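Local coordinates for siderophore periplasmic binding protein (Thermobifida fusca, PDB 5DH0) that probably binds an iron-siderophore complex of the fuscachelin type and delivers it to a membrane importer, at residues E61-E67 with Y84-A90; E164-F168 with Y292-N296. All blocks are in the same frame, centred on the assembly; numbering follows the deposited sequence.

Interaction 1. Residues E61-E67 with Y84-A90; sequences EPVGVIE and YPVVQSA
Two groups meet at Val-65 O: the amide Val-87 N, hydrogen-bonded at 2.9 Å, and Val-86 CA, 3.3 Å from that oxygen in a CA-H...O contact. Pro-85 O is held in a similar way, by a hydrogen bond from Val-65 N at 2.9 Å and by a CA-H...O contact from Gly-64. Further on, Glu-67 N reaches Gln-88 O at 2.9 Å. The side chain of Ile-66 lies across Gln-88, its CD1 3.6 Å from Gln-88 OE1, the atom that accepts a hydrogen bond from Glu-49 N; Gln-88 NE2 is tied to Leu-92 O. At the other end, with CG anti to its own carbonyl carbon (chi1 -60°), the Tyr-84 ring is laid against Pro-62. Pro-62 CD sits 3.6 Å from Tyr-84 CE2, Pro-62 O lies over one ring face toward the rim, and the aliphatic part of Glu-61 passes the hydroxyl, which has a weak hydrogen bond to Gln-80. These short parallel strands, bridged at Val-65 and Val-86 and joined through helix 75-81, form a beta-alpha-beta crossover at the edge of a five-stranded parallel sheet, with the 3-2-1-4-5 order of a Rossmann-like lobe.

Interaction 2. Residues E164-F168 with Y292-N296; sequences EQQRF and YAQAN
Helix 158-178, the long helix that spans the two lobes as in other single-helix-linked siderophore-binding proteins, packs here on the first turn of the C-terminal helix 292-307, with Tyr-292 and Asn-296 facing Glu-164, Gln-165 and Phe-168. The segments run roughly the same way, at 29°, with their axes 8.7 Å apart. Gln-165 CB makes a CH-pi contact over the centre of the Tyr-292 ring, 3.7 Å from its centroid, and the extended glutamine chain follows the ring out to the hydroxyl, which has a weak hydrogen bond to Asn-146 on helix 142-154. The edge of Tyr-292 is turned to the face of Phe-168, an offset edge-to-face pair with planes at 60°. With CG anti to the backbone N (chi1 174°), the Phe-168 ring is carried toward helix 292-307, where CE1 lies 3.7 Å from Ala-295 CB. Replacing Tyr-292 by an alanine would probably open a gap between the helices, leaving Phe-168 without its aromatic mate and the Gln-165 chain without the ring it lies along. On the other flank Asn-296 ND2 donates to Glu-164 OE1 at 2.8 Å and, weakly, to Glu-164 O at 3.3 Å. The Arg-167 guanidinium stacks over the Asn-296 amide, NH1 lying 3.4 Å from Asn-296 CB, and makes a long salt bridge to the same Glu-164 carboxylate. The N-H donor and nearby guanidinium charge would favour the ionised carboxylate, and the bonds and stacking probably hold the Asn-296 amide in its rotation.

In the fold
Interaction 1 belongs to one lobe, interaction 2 to the long helix that links the lobes and the C-terminal helix beside it; their centres are about 26 Å apart, the nearest atoms about 12 Å, and they do not touch. Each is partly buried, but the centre of 61-67 with 84-90 lies at a sheet margin, about 19 Å from the chain centre, whereas that of 164-168 with 292-296 is nearer, at about 13 Å. The first joins elements close in sequence mainly through backbone hydrogen bonds; the second, with 123 residues between its segments, relies on side chains: aromatic packing, an amide and a carboxylate. Helix 52-57 touches Pro-62 and Ile-66 in interaction 1 and Ala-293 in interaction 2, a common neighbour of both.

Interaction 1. Residues E61-E67 with Y84-A90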
ATOM      1  N   GLU A  61      38.878  20.024 -15.381  1.00 42.71           N
ATOM      2  CA  GLU A  61      39.040  20.922 -14.237  1.00 44.82           C
ATOM      3  C   GLU A  61      38.421  22.283 -14.559  1.00 44.37           C
ATOM      4  O   GLU A  61      38.940  23.032 -15.401  1.00 39.00           O
ATOM      5  CB  GLU A  61      40.512  21.092 -13.869  1.00 45.86           C
ATOM      6  CG  GLU A  61      41.220  19.815 -13.442  1.00 53.63           C
ATOM      7  CD  GLU A  61      42.638  20.072 -12.925  1.00 65.96           C
ATOM      8  OE1 GLU A  61      42.839  21.025 -12.134  1.00 65.48           O
ATOM      9  OE2 GLU A  61      43.556  19.319 -13.311  1.00 74.52           O
ATOM     10  N   PRO A  62      37.303  22.608 -13.897  1.00 41.79           N
ATOM     11  CA  PRO A  62      36.600  23.862 -14.191  1.00 37.71           C
ATOM     12  C   PRO A  62      37.407  25.019 -13.658  1.00 38.64           C
ATOM     13  O   PRO A  62      38.167  24.812 -12.709  1.00 39.94           O
ATOM     14  CB  PRO A  62      35.273  23.710 -13.448  1.00 36.21           C
ATOM     15  CG  PRO A  62      35.594  22.793 -12.298  1.00 36.83           C
ATOM     16  CD  PRO A  62      36.725  21.890 -12.747  1.00 38.92           C
ATOM     17  N   VAL A  63      37.275  26.202 -14.247  1.00 38.62           N
ATOM     18  CA  VAL A  63      38.006  27.360 -13.733  1.00 36.75           C
ATOM     19  C   VAL A  63      37.206  28.152 -12.680  1.00 38.54           C
ATOM     20  O   VAL A  63      37.712  29.128 -12.109  1.00 40.28           O
ATOM     21  CB  VAL A  63      38.425  28.303 -14.871  1.00 36.22           C
ATOM     22  CG1 VAL A  63      39.496  27.641 -15.714  1.00 34.20           C
ATOM     23  CG2 VAL A  63      37.214  28.706 -15.709  1.00 35.66           C
ATOM     24  N   GLY A  64      35.973  27.710 -12.418  1.00 38.15           N
ATOM     25  CA  GLY A  64      35.108  28.300 -11.408  1.00 35.89           C
ATOM     26  C   GLY A  64      33.915  27.399 -11.146  1.00 38.42           C
ATOM     27  O   GLY A  64      33.371  26.797 -12.071  1.00 41.88           O
ATOM     28  N   VAL A  65      33.500  27.283  -9.893  1.00 37.37           N
ATOM     29  CA  VAL A  65      32.350  26.436  -9.570  1.00 39.91           C
ATOM     30  C   VAL A  65      31.388  27.112  -8.635  1.00 38.09           C
ATOM     31  O   VAL A  65      31.741  28.065  -7.943  1.00 41.12           O
ATOM     32  CB  VAL A  65      32.758  25.090  -8.904  1.00 35.65           C
ATOM     33  CG1 VAL A  65      33.527  24.239  -9.860  1.00 31.92           C
ATOM     34  CG2 VAL A  65      33.563  25.336  -7.634  1.00 32.39           C
ATOM     35  N   ILE A  66      30.164  26.605  -8.619  1.00 39.65           N
ATOM     36  CA  ILE A  66      29.237  26.925  -7.552  1.00 38.93           C
ATOM     37  C   ILE A  66      29.797  26.319  -6.275  1.00 41.49           C
ATOM     38  O   ILE A  66      30.398  25.233  -6.309  1.00 36.42           O
ATOM     39  CB  ILE A  66      27.812  26.387  -7.826  1.00 40.75           C
ATOM     40  CG1 ILE A  66      26.901  26.665  -6.621  1.00 43.57           C
ATOM     41  CG2 ILE A  66      27.848  24.896  -8.115  1.00 33.94           C
ATOM     42  CD1 ILE A  66      25.458  26.310  -6.832  1.00 39.69           C
ATOM     43  N   GLU A  67      29.641  27.052  -5.174  1.00 38.90           N
ATOM     44  CA  GLU A  67      30.011  26.594  -3.839  1.00 42.01           C
ATOM     45  C   GLU A  67      29.746  25.091  -3.699  1.00 43.91           C
ATOM     46  O   GLU A  67      28.604  24.642  -3.801  1.00 41.94           O
ATOM     47  CB  GLU A  67      29.230  27.394  -2.784  1.00 40.68           C
ATOM     48  CG  GLU A  67      29.560  27.049  -1.357  1.00 47.49           C
ATOM     49  CD  GLU A  67      30.796  27.785  -0.852  1.00 56.76           C
ATOM     50  OE1 GLU A  67      31.920  27.259  -1.034  1.00 55.15           O
ATOM     51  OE2 GLU A  67      30.643  28.895  -0.290  1.00 61.41           O
ATOM     52  N   TYR A  84      38.975  25.368  -6.167  1.00 43.14           N
ATOM     53  CA  TYR A  84      38.536  26.186  -7.295  1.00 39.26           C
ATOM     54  C   TYR A  84      37.870  27.477  -6.827  1.00 40.25           C
ATOM     55  O   TYR A  84      37.293  27.516  -5.751  1.00 42.95           O
ATOM     56  CB  TYR A  84      37.569  25.389  -8.171  1.00 40.34           C
ATOM     57  CG  TYR A  84      38.164  24.125  -8.732  1.00 41.06           C
ATOM     58  CD1 TYR A  84      39.492  24.084  -9.132  1.00 40.91           C
ATOM     59  CD2 TYR A  84      37.402  22.966  -8.855  1.00 40.29           C
ATOM     60  CE1 TYR A  84      40.046  22.923  -9.641  1.00 49.99           C
ATOM     61  CE2 TYR A  84      37.944  21.792  -9.363  1.00 43.58           C
ATOM     62  CZ  TYR A  84      39.270  21.777  -9.758  1.00 50.69           C
ATOM     63  OH  TYR A  84      39.825  20.632 -10.268  1.00 56.40           O
ATOM     64  N   PRO A  85      37.943  28.542  -7.637  1.00 42.40           N
ATOM     65  CA  PRO A  85      37.232  29.770  -7.268  1.00 39.43           C
ATOM     66  C   PRO A  85      35.710  29.575  -7.244  1.00 40.64           C
ATOM     67  O   PRO A  85      35.165  28.902  -8.127  1.00 39.32           O
ATOM     68  CB  PRO A  85      37.639  30.757  -8.369  1.00 41.22           C
ATOM     69  CG  PRO A  85      38.886  30.177  -8.972  1.00 37.29           C
ATOM     70  CD  PRO A  85      38.711  28.701  -8.883  1.00 36.27           C
ATOM     71  N   VAL A  86      35.051  30.148  -6.237  1.00 37.03           N
ATOM     72  CA  VAL A  86      33.601  30.075  -6.094  1.00 37.72           C
ATOM     73  C   VAL A  86      32.948  31.242  -6.811  1.00 40.30           C
ATOM     74  O   VAL A  86      33.359  32.387  -6.626  1.00 42.49           O
ATOM     75  CB  VAL A  86      33.183  30.075  -4.612  1.00 38.81           C
ATOM     76  CG1 VAL A  86      31.685  30.270  -4.472  1.00 38.38           C
ATOM     77  CG2 VAL A  86      33.611  28.786  -3.954  1.00 34.30           C
ATOM     78  N   VAL A  87      31.932  30.956  -7.625  1.00 39.20           N
ATOM     79  CA  VAL A  87      31.350  31.973  -8.497  1.00 39.17           C
ATOM     80  C   VAL A  87      29.832  32.070  -8.336  1.00 41.30           C
ATOM     81  O   VAL A  87      29.169  32.966  -8.900  1.00 40.90           O
ATOM     82  CB  VAL A  87      31.697  31.683  -9.973  1.00 40.92           C
ATOM     83  CG1 VAL A  87      33.195  31.733 -10.181  1.00 41.56           C
ATOM     84  CG2 VAL A  87      31.170  30.316 -10.378  1.00 40.62           C
ATOM     85  N   GLN A  88      29.280  31.140  -7.569  1.00 38.71           N
ATOM     86  CA  GLN A  88      27.850  31.126  -7.307  1.00 44.51           C
ATOM     87  C   GLN A  88      27.679  30.554  -5.910  1.00 44.41           C
ATOM     88  O   GLN A  88      28.444  29.684  -5.499  1.00 42.68           O
ATOM     89  CB  GLN A  88      27.102  30.310  -8.376  1.00 40.02           C
ATOM     90  CG  GLN A  88      25.604  30.116  -8.139  1.00 44.35           C
ATOM     91  CD  GLN A  88      24.888  29.412  -9.300  1.00 43.65           C
ATOM     92  OE1 GLN A  88      25.327  28.364  -9.785  1.00 39.51           O
ATOM     93  NE2 GLN A  88      23.764  29.980  -9.729  1.00 44.83           N
ATOM     94  N   SER A  89      26.713  31.073  -5.164  1.00 43.52           N
ATOM     95  CA  SER A  89      26.491  30.611  -3.800  1.00 45.47           C
ATOM     96  C   SER A  89      25.391  29.556  -3.718  1.00 46.65           C
ATOM     97  O   SER A  89      24.652  29.340  -4.678  1.00 45.88           O
ATOM     98  CB  SER A  89      26.136  31.791  -2.896  1.00 48.22           C
ATOM     99  OG  SER A  89      24.821  32.246  -3.180  1.00 53.25           O
ATOM    100  N   ALA A  90      25.302  28.909  -2.558  1.00 53.10           N
ATOM    101  CA  ALA A  90      24.218  27.975  -2.237  1.00 53.84           C
ATOM    102  C   ALA A  90      22.844  28.506  -2.634  1.00 51.34           C
ATOM    103  O   ALA A  90      22.048  27.795  -3.240  1.00 57.50           O
ATOM    104  CB  ALA A  90      24.236  27.649  -0.742  1.00 46.82           C
TER

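Interaction 2. Residues E164-F168 with Y292-N296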
ATOM      1  N   GLU A 164      26.127   5.824 -20.618  1.00 34.95           N
ATOM      2  CA  GLU A 164      25.478   5.665 -19.313  1.00 34.64           C
ATOM      3  C   GLU A 164      23.958   5.590 -19.463  1.00 31.76           C
ATOM      4  O   GLU A 164      23.306   4.767 -18.811  1.00 30.97           O
ATOM      5  CB  GLU A 164      25.857   6.797 -18.356  1.00 35.50           C
ATOM      6  CG  GLU A 164      27.285   6.716 -17.805  1.00 36.94           C
ATOM      7  CD  GLU A 164      27.519   5.516 -16.876  1.00 45.19           C
ATOM      8  OE1 GLU A 164      26.543   4.939 -16.355  1.00 45.38           O
ATOM      9  OE2 GLU A 164      28.697   5.155 -16.652  1.00 57.28           O
ATOM     10  N   GLN A 165      23.392   6.432 -20.327  1.00 28.56           N
ATOM     11  CA  GLN A 165      21.938   6.442 -20.514  1.00 29.36           C
ATOM     12  C   GLN A 165      21.435   5.094 -21.042  1.00 36.35           C
ATOM     13  O   GLN A 165      20.418   4.558 -20.577  1.00 31.87           O
ATOM     14  CB  GLN A 165      21.519   7.552 -21.460  1.00 31.53           C
ATOM     15  CG  GLN A 165      20.047   7.520 -21.810  1.00 32.89           C
ATOM     16  CD  GLN A 165      19.664   8.586 -22.808  1.00 34.03           C
ATOM     17  OE1 GLN A 165      20.265   8.706 -23.870  1.00 35.32           O
ATOM     18  NE2 GLN A 165      18.667   9.383 -22.461  1.00 41.37           N
ATOM     19  N   GLN A 166      22.172   4.530 -21.998  1.00 37.64           N
ATOM     20  CA  GLN A 166      21.851   3.194 -22.494  1.00 39.54           C
ATOM     21  C   GLN A 166      22.000   2.126 -21.414  1.00 38.80           C
ATOM     22  O   GLN A 166      21.152   1.228 -21.276  1.00 38.75           O
ATOM     23  CB  GLN A 166      22.737   2.838 -23.675  1.00 39.72           C
ATOM     24  CG  GLN A 166      22.517   3.721 -24.869  1.00 48.66           C
ATOM     25  CD  GLN A 166      23.374   3.293 -26.037  1.00 68.14           C
ATOM     26  OE1 GLN A 166      23.319   2.129 -26.463  1.00 71.81           O
ATOM     27  NE2 GLN A 166      24.187   4.222 -26.557  1.00 61.60           N
ATOM     28  N   ARG A 167      23.075   2.211 -20.645  1.00 32.88           N
ATOM     29  CA  ARG A 167      23.314   1.181 -19.650  1.00 34.01           C
ATOM     30  C   ARG A 167      22.228   1.171 -18.575  1.00 35.80           C
ATOM     31  O   ARG A 167      21.858   0.102 -18.069  1.00 39.28           O
ATOM     32  CB  ARG A 167      24.683   1.365 -19.027  1.00 33.42           C
ATOM     33  CG  ARG A 167      25.013   0.304 -18.022  1.00 41.51           C
ATOM     34  CD  ARG A 167      26.226   0.690 -17.183  1.00 46.35           C
ATOM     35  NE  ARG A 167      26.244  -0.117 -15.963  1.00 54.92           N
ATOM     36  CZ  ARG A 167      26.552   0.347 -14.754  1.00 58.50           C
ATOM     37  NH1 ARG A 167      26.894   1.625 -14.587  1.00 67.30           N
ATOM     38  NH2 ARG A 167      26.522  -0.479 -13.711  1.00 59.63           N
ATOM     39  N   PHE A 168      21.711   2.356 -18.240  1.00 34.05           N
ATOM     40  CA  PHE A 168      20.631   2.501 -17.251  1.00 34.09           C
ATOM     41  C   PHE A 168      19.342   1.853 -17.752  1.00 33.32           C
ATOM     42  O   PHE A 168      18.696   1.089 -17.019  1.00 33.55           O
ATOM     43  CB  PHE A 168      20.390   3.989 -16.923  1.00 29.56           C
ATOM     44  CG  PHE A 168      19.196   4.241 -16.024  1.00 31.73           C
ATOM     45  CD1 PHE A 168      19.308   4.127 -14.648  1.00 28.60           C
ATOM     46  CD2 PHE A 168      17.972   4.626 -16.548  1.00 32.25           C
ATOM     47  CE1 PHE A 168      18.213   4.375 -13.819  1.00 29.36           C
ATOM     48  CE2 PHE A 168      16.877   4.871 -15.705  1.00 32.83           C
ATOM     49  CZ  PHE A 168      17.004   4.746 -14.355  1.00 38.39           C
ATOM     50  N   TYR A 292      23.269   9.969 -15.294  1.00 29.06           N
ATOM     51  CA  TYR A 292      22.910   8.575 -15.558  1.00 29.33           C
ATOM     52  C   TYR A 292      23.859   7.646 -14.808  1.00 30.44           C
ATOM     53  O   TYR A 292      23.461   6.564 -14.368  1.00 27.70           O
ATOM     54  CB  TYR A 292      22.879   8.272 -17.064  1.00 31.53           C
ATOM     55  CG  TYR A 292      21.509   8.581 -17.671  1.00 31.44           C
ATOM     56  CD1 TYR A 292      20.422   7.749 -17.424  1.00 30.95           C
ATOM     57  CD2 TYR A 292      21.297   9.712 -18.452  1.00 27.64           C
ATOM     58  CE1 TYR A 292      19.175   8.027 -17.949  1.00 32.40           C
ATOM     59  CE2 TYR A 292      20.052   9.992 -18.978  1.00 29.27           C
ATOM     60  CZ  TYR A 292      18.996   9.147 -18.721  1.00 37.87           C
ATOM     61  OH  TYR A 292      17.754   9.409 -19.233  1.00 49.36           O
ATOM     62  N   ALA A 293      25.093   8.094 -14.597  1.00 31.35           N
ATOM     63  CA  ALA A 293      26.046   7.302 -13.817  1.00 34.16           C
ATOM     64  C   ALA A 293      25.614   7.194 -12.352  1.00 33.38           C
ATOM     65  O   ALA A 293      25.734   6.140 -11.726  1.00 35.09           O
ATOM     66  CB  ALA A 293      27.442   7.902 -13.920  1.00 32.97           C
ATOM     67  N   GLN A 294      25.093   8.283 -11.804  1.00 31.64           N
ATOM     68  CA  GLN A 294      24.599   8.249 -10.431  1.00 30.67           C
ATOM     69  C   GLN A 294      23.364   7.364 -10.367  1.00 30.43           C
ATOM     70  O   GLN A 294      23.246   6.512  -9.481  1.00 30.86           O
ATOM     71  CB  GLN A 294      24.290   9.661  -9.921  1.00 30.93           C
ATOM     72  CG  GLN A 294      25.526  10.429  -9.514  1.00 30.90           C
ATOM     73  CD  GLN A 294      25.205  11.812  -8.996  1.00 34.49           C
ATOM     74  OE1 GLN A 294      24.075  12.083  -8.568  1.00 34.58           O
ATOM     75  NE2 GLN A 294      26.205  12.689  -8.997  1.00 31.36           N
ATOM     76  N   ALA A 295      22.450   7.562 -11.317  1.00 28.17           N
ATOM     77  CA  ALA A 295      21.262   6.720 -11.424  1.00 27.91           C
ATOM     78  C   ALA A 295      21.633   5.229 -11.525  1.00 30.95           C
ATOM     79  O   ALA A 295      20.945   4.375 -10.961  1.00 30.98           O
ATOM     80  CB  ALA A 295      20.418   7.141 -12.616  1.00 30.29           C
ATOM     81  N   ASN A 296      22.731   4.908 -12.203  1.00 26.70           N
ATOM     82  CA  ASN A 296      23.160   3.505 -12.247  1.00 31.96           C
ATOM     83  C   ASN A 296      23.669   2.990 -10.898  1.00 30.89           C
ATOM     84  O   ASN A 296      23.386   1.860 -10.513  1.00 27.45           O
ATOM     85  CB  ASN A 296      24.225   3.293 -13.337  1.00 33.72           C
ATOM     86  CG  ASN A 296      23.604   3.062 -14.714  1.00 36.20           C
ATOM     87  OD1 ASN A 296      22.758   2.193 -14.873  1.00 38.70           O
ATOM     88  ND2 ASN A 296      24.018   3.842 -15.707  1.00 35.27           N
TER